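Local coordinates for putative cathepsin d (Ixodes ricinus, PDB 5N7Q), which probably cleaves proteins as a pepsin-family aspartic endopeptidase, and is captured here in its mature form with the inhibitor pepstatin A, at residues E8-L13 with V33-G38; L125-P130 with G170-G175. All blocks are in the same frame, centred on the assembly; numbering follows the deposited sequence. Where two conformers were deposited one is given.

Contact 1: residues E8-L13 with V33-G38; sequences EPLVNL and VIFDTG
Glu8 and Leu10 reach Phe35 from a strand that shares no hydrogen bond with 33-38: the backbones come nearest at Leu10 CA and Ile34 CA, 8.8 Å apart, and side chains alone bridge the gap. The Phe35 ring carries the contact. Glu8 meets it at CE1 and CZ, the two side chains crossing at about a right angle. Its CG approaches Phe35 CZ to 3.5 Å, while its carboxylate, tilted 52° from the ring plane, sets OE2 3.3 Å from both Phe35 CE1 and CZ. With CG anti to the backbone N (chi1 170°) and a bend at chi2, Glu8 brings its carboxylate to this end of the ring. Burial beside an apolar ring would probably raise the pKa of Glu8. At the neighbouring CD1, Leu10 adds a purely apolar touch, its CD2 3.9 Å from Phe35 CD1 on an oblique approach. Strand 17-24 pairs antiparallel with both strands, bonding Val11 through Tyr19 and Val33 through Gly20. Phe35 directly precedes the Asp-Thr-Gly signature of pepsin-like proteases, whose aspartate, Asp36, is the predicted catalytic residue. There the strand gives way to an Asx turn: Gly38 N donates to Asp36 OD1 at 3.0 Å, coming from above the carboxylate plane. Ser39 OG bonds to Asp36 OD2, and the bound inhibitor is hydrogen-bonded to OD1, the oxygen that also lies close to OD1 of Asp227, the second predicted catalytic aspartate. Thr37 OG1 is bonded to Ala226 O and Thr228 N, and in return Phe35 O accepts from Thr228 OG1, the reciprocal bonds of the "fireman's grip" between the two lobes.

Contact 2: residues L125-P130 with G170-G175; sequences LGLAYP and GEVLFG
Leu127 points its isobutyl group at the edge of the Phe174 ring, just past the end of strand 123-126. That strand belongs to the psi-shaped motif of the pepsin fold, in which its Ile-Leu-Gly end runs parallel to the strand leading to the predicted catalytic Asp36. Phe174 and Val172 lie on strand 170-174, beside the N-terminal strand 6-13 in the sheet that joins the two lobes. The backbones stay well apart, with Leu127 CA and Val172 CA separated by 10.5 Å, and no hydrogen bond crosses between the segments. Near the plane of the Phe174 ring, Leu127 CD2 meets the rim, 3.8 Å from CE1 and 4.1 Å from CZ. The ring's flat side is used differently: Val172, two residues earlier on the same strand, lays CG1 3.5 Å above the plane, displaced toward the rim. Phe174 thus meets one aliphatic group at its edge and another over a face, and its CG, anti to the carbonyl carbon (chi1 -68°), lays the ring beside Val172. Phe141 and Met144 of helix 140-146 also pack on the ring. On the other segment, main-chain bonds to Asp36 hold Leu125 and Leu127 close to the Asx turn at Asp36, and Leu127 O accepts from Trp197 NE1. The two branches of Leu127 divide the contact: CD2 serves the phenyl edge, and CD1 reaches Val172 CG1 more loosely, at 4.5 Å.

Both contacts are buried and share neighbouring elements: 8-13 pairs with 170-175 in the interlobe sheet, where Glu8 N bonds probably to Val172 O at 2.8 Å, and 33-38 pairs with 125-130 in the psi motif, where Ile34 O and Leu125 N are also 2.8 Å apart. Phe35 of contact 1 packs against Leu127, Val172 and Phe174 of contact 2, so their apolar cores are continuous. They differ in chemistry. Contact 1 sets a carboxylate against a phenyl ring and runs on into the polar turn of the predicted active site and the inhibitor; contact 2 is wholly aliphatic and aromatic across its segments, backed by helix 140-146.

Contact 1: residues E8-L13 with V33-G38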
loop_
_atom_site.group_PDB
_atom_site.type_symbol
_atom_site.label_atom_id
_atom_site.label_comp_id
_atom_site.label_asym_id
_atom_site.label_seq_id
_atom_site.Cartn_x
_atom_site.Cartn_y
_atom_site.Cartn_z
ATOM N N GLU A 8 -11.446 3.468 -9.051
ATOM C CA GLU A 8 -11.793 2.649 -7.926
ATOM C C GLU A 8 -11.772 3.518 -6.652
ATOM O O GLU A 8 -10.703 3.944 -6.207
ATOM C CB GLU A 8 -10.821 1.485 -7.796
ATOM C CG GLU A 8 -10.932 0.677 -6.500
ATOM C CD GLU A 8 -12.188 -0.141 -6.352
ATOM O OE1 GLU A 8 -13.005 -0.166 -7.300
ATOM O OE2 GLU A 8 -12.354 -0.789 -5.279
ATOM N N PRO A 9 -12.947 3.800 -6.085
ATOM C CA PRO A 9 -12.991 4.661 -4.900
ATOM C C PRO A 9 -12.576 3.947 -3.641
ATOM O O PRO A 9 -12.994 2.808 -3.420
ATOM C CB PRO A 9 -14.461 5.059 -4.819
ATOM C CG PRO A 9 -15.161 3.870 -5.361
ATOM C CD PRO A 9 -14.311 3.353 -6.471
ATOM N N LEU A 10 -11.788 4.615 -2.805
ATOM C CA LEU A 10 -11.297 4.077 -1.532
ATOM C C LEU A 10 -11.917 4.751 -0.307
ATOM O O LEU A 10 -12.233 5.947 -0.325
ATOM C CB LEU A 10 -9.776 4.206 -1.429
ATOM C CG LEU A 10 -8.998 3.642 -2.611
ATOM C CD1 LEU A 10 -7.518 3.982 -2.469
ATOM C CD2 LEU A 10 -9.201 2.134 -2.713
ATOM N N VAL A 11 -12.059 3.958 0.751
ATOM C CA VAL A 11 -12.345 4.436 2.094
ATOM C C VAL A 11 -11.029 4.502 2.866
ATOM O O VAL A 11 -10.178 3.609 2.762
ATOM C CB VAL A 11 -13.362 3.495 2.789
ATOM C CG1 VAL A 11 -13.432 3.738 4.293
ATOM C CG2 VAL A 11 -14.721 3.654 2.145
ATOM N N ASN A 12 -10.878 5.558 3.659
ATOM C CA ASN A 12 -9.730 5.819 4.517
ATOM C C ASN A 12 -10.138 5.583 5.957
ATOM O O ASN A 12 -10.960 6.299 6.489
ATOM C CB ASN A 12 -9.307 7.276 4.325
ATOM C CG ASN A 12 -8.262 7.741 5.327
ATOM O OD1 ASN A 12 -7.797 6.984 6.167
ATOM N ND2 ASN A 12 -7.886 8.992 5.218
ATOM N N LEU A 13 -9.605 4.533 6.567
ATOM C CA LEU A 13 -9.790 4.286 8.000
ATOM C C LEU A 13 -8.559 4.815 8.753
ATOM O O LEU A 13 -7.475 4.237 8.650
ATOM C CB LEU A 13 -9.981 2.798 8.252
ATOM C CG LEU A 13 -10.099 2.468 9.744
ATOM C CD1 LEU A 13 -11.409 2.973 10.325
ATOM C CD2 LEU A 13 -9.956 0.967 9.919
ATOM N N VAL A 33 -11.420 -4.731 -0.329
ATOM C CA VAL A 33 -10.010 -5.162 -0.318
ATOM C C VAL A 33 -9.078 -3.977 -0.226
ATOM O O VAL A 33 -9.393 -2.897 -0.681
ATOM C CB VAL A 33 -9.637 -5.981 -1.576
ATOM C CG1 VAL A 33 -10.369 -7.309 -1.572
ATOM C CG2 VAL A 33 -9.915 -5.245 -2.882
ATOM N N ILE A 34 -7.919 -4.205 0.385
ATOM C CA ILE A 34 -6.847 -3.230 0.330
ATOM C C ILE A 34 -6.121 -3.436 -1.008
ATOM O O ILE A 34 -5.790 -4.576 -1.374
ATOM C CB ILE A 34 -5.979 -3.260 1.610
ATOM C CG1 ILE A 34 -4.866 -2.214 1.543
ATOM C CG2 ILE A 34 -5.418 -4.637 1.918
ATOM C CD1 ILE A 34 -4.341 -1.854 2.919
ATOM N N PHE A 35 -5.899 -2.325 -1.709
ATOM C CA PHE A 35 -5.139 -2.317 -2.953
ATOM C C PHE A 35 -3.686 -2.084 -2.602
ATOM O O PHE A 35 -3.338 -1.010 -2.130
ATOM C CB PHE A 35 -5.669 -1.248 -3.908
ATOM C CG PHE A 35 -7.016 -1.624 -4.503
ATOM C CD1 PHE A 35 -8.184 -1.463 -3.786
ATOM C CD2 PHE A 35 -7.103 -2.217 -5.766
ATOM C CE1 PHE A 35 -9.405 -1.857 -4.294
ATOM C CE2 PHE A 35 -8.337 -2.591 -6.293
ATOM C CZ PHE A 35 -9.489 -2.422 -5.551
ATOM N N ASP A 36 -2.863 -3.116 -2.794
ATOM C CA ASP A 36 -1.549 -3.216 -2.154
ATOM C C ASP A 36 -0.437 -3.331 -3.205
ATOM O O ASP A 36 -0.194 -4.410 -3.760
ATOM C CB ASP A 36 -1.530 -4.466 -1.224
ATOM C CG ASP A 36 -0.185 -4.731 -0.613
ATOM O OD1 ASP A 36 0.565 -3.749 -0.471
ATOM O OD2 ASP A 36 0.051 -5.879 -0.205
ATOM N N THR A 37 0.261 -2.223 -3.469
ATOM C CA THR A 37 1.387 -2.267 -4.401
ATOM C C THR A 37 2.613 -3.012 -3.890
ATOM O O THR A 37 3.581 -3.155 -4.643
ATOM C CB THR A 37 1.771 -0.875 -4.920
ATOM O OG1 THR A 37 2.181 -0.068 -3.814
ATOM C CG2 THR A 37 0.611 -0.213 -5.648
ATOM N N GLY A 38 2.586 -3.467 -2.633
ATOM C CA GLY A 38 3.631 -4.306 -2.048
ATOM C C GLY A 38 3.447 -5.794 -2.067
ATOM O O GLY A 38 4.212 -6.499 -1.441
#

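Contact 2: residues L125-P130 with G170-G175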
loop_
_atom_site.group_PDB
_atom_site.type_symbol
_atom_site.label_atom_id
_atom_site.label_comp_id
_atom_site.label_asym_id
_atom_site.label_seq_id
_atom_site.Cartn_x
_atom_site.Cartn_y
_atom_site.Cartn_z
ATOM N N LEU A 125 -5.725 -7.136 -2.534
ATOM C CA LEU A 125 -5.589 -7.213 -3.986
ATOM C C LEU A 125 -4.234 -6.621 -4.316
ATOM O O LEU A 125 -4.022 -5.371 -4.277
ATOM C CB LEU A 125 -6.735 -6.476 -4.696
ATOM C CG LEU A 125 -6.850 -6.670 -6.224
ATOM C CD1 LEU A 125 -8.289 -6.397 -6.691
ATOM C CD2 LEU A 125 -5.857 -5.792 -6.963
ATOM N N GLY A 126 -3.289 -7.503 -4.612
ATOM C CA GLY A 126 -1.925 -7.060 -4.885
ATOM C C GLY A 126 -1.754 -6.451 -6.269
ATOM O O GLY A 126 -2.314 -6.927 -7.245
ATOM N N LEU A 127 -0.957 -5.381 -6.328
ATOM C CA LEU A 127 -0.675 -4.582 -7.513
ATOM C C LEU A 127 0.820 -4.502 -7.836
ATOM O O LEU A 127 1.239 -3.693 -8.697
ATOM C CB LEU A 127 -1.244 -3.170 -7.343
ATOM C CG LEU A 127 -2.769 -3.040 -7.286
ATOM C CD1 LEU A 127 -3.134 -1.629 -6.872
ATOM C CD2 LEU A 127 -3.386 -3.384 -8.647
ATOM N N ALA A 128 1.603 -5.396 -7.226
ATOM C CA ALA A 128 3.042 -5.503 -7.500
ATOM C C ALA A 128 3.271 -6.305 -8.770
ATOM O O ALA A 128 2.328 -6.747 -9.431
ATOM C CB ALA A 128 3.764 -6.121 -6.318
ATOM N N TYR A 129 4.527 -6.447 -9.152
ATOM C CA TYR A 129 4.882 -7.190 -10.354
ATOM C C TYR A 129 4.588 -8.678 -10.191
ATOM O O TYR A 129 4.667 -9.222 -9.097
ATOM C CB TYR A 129 6.357 -7.006 -10.675
ATOM C CG TYR A 129 6.682 -5.664 -11.338
ATOM C CD1 TYR A 129 6.652 -5.538 -12.736
ATOM C CD2 TYR A 129 7.044 -4.557 -10.580
ATOM C CE1 TYR A 129 6.959 -4.306 -13.350
ATOM C CE2 TYR A 129 7.352 -3.345 -11.174
ATOM C CZ TYR A 129 7.337 -3.246 -12.566
ATOM O OH TYR A 129 7.669 -2.017 -13.161
ATOM N N PRO A 130 4.326 -9.365 -11.303
ATOM C CA PRO A 130 3.957 -10.776 -11.188
ATOM C C PRO A 130 5.110 -11.677 -10.782
ATOM O O PRO A 130 4.865 -12.815 -10.360
ATOM C CB PRO A 130 3.491 -11.128 -12.609
ATOM C CG PRO A 130 4.180 -10.092 -13.503
ATOM C CD PRO A 130 4.156 -8.859 -12.676
ATOM N N GLY A 170 -9.868 8.199 -1.144
ATOM C CA GLY A 170 -8.809 7.977 -2.111
ATOM C C GLY A 170 -9.345 7.344 -3.371
ATOM O O GLY A 170 -10.533 7.084 -3.475
ATOM N N GLU A 171 -8.449 7.049 -4.294
ATOM C CA GLU A 171 -8.797 6.441 -5.571
ATOM C C GLU A 171 -7.625 5.674 -6.108
ATOM O O GLU A 171 -6.514 6.175 -6.079
ATOM C CB GLU A 171 -9.194 7.513 -6.582
ATOM C CG GLU A 171 -9.432 7.004 -7.992
ATOM C CD GLU A 171 -9.819 8.116 -8.939
ATOM O OE1 GLU A 171 -11.039 8.360 -9.006
ATOM O OE2 GLU A 171 -8.935 8.779 -9.537
ATOM N N VAL A 172 -7.889 4.492 -6.654
ATOM C CA VAL A 172 -6.947 3.868 -7.586
ATOM C C VAL A 172 -7.547 4.007 -8.978
ATOM O O VAL A 172 -8.627 3.479 -9.213
ATOM C CB VAL A 172 -6.657 2.389 -7.262
ATOM C CG1 VAL A 172 -5.615 1.868 -8.229
ATOM C CG2 VAL A 172 -6.168 2.194 -5.823
ATOM N N LEU A 173 -6.871 4.726 -9.868
ATOM C CA LEU A 173 -7.356 4.904 -11.234
ATOM C C LEU A 173 -6.656 3.929 -12.146
ATOM O O LEU A 173 -5.469 4.079 -12.448
ATOM C CB LEU A 173 -7.139 6.335 -11.699
ATOM C CG LEU A 173 -7.642 6.654 -13.110
ATOM C CD1 LEU A 173 -9.141 6.495 -13.191
ATOM C CD2 LEU A 173 -7.277 8.087 -13.438
ATOM N N PHE A 174 -7.391 2.924 -12.596
ATOM C CA PHE A 174 -6.826 1.929 -13.507
ATOM C C PHE A 174 -6.865 2.410 -14.958
ATOM O O PHE A 174 -7.948 2.665 -15.482
ATOM C CB PHE A 174 -7.569 0.595 -13.353
ATOM C CG PHE A 174 -7.323 -0.067 -12.021
ATOM C CD1 PHE A 174 -6.186 -0.826 -11.828
ATOM C CD2 PHE A 174 -8.176 0.110 -10.953
ATOM C CE1 PHE A 174 -5.917 -1.405 -10.596
ATOM C CE2 PHE A 174 -7.922 -0.482 -9.721
ATOM C CZ PHE A 174 -6.801 -1.248 -9.553
ATOM N N GLY A 175 -5.696 2.542 -15.585
ATOM C CA GLY A 175 -5.647 2.943 -16.993
ATOM C C GLY A 175 -5.633 4.436 -17.224
ATOM O O GLY A 175 -5.942 4.912 -18.302
#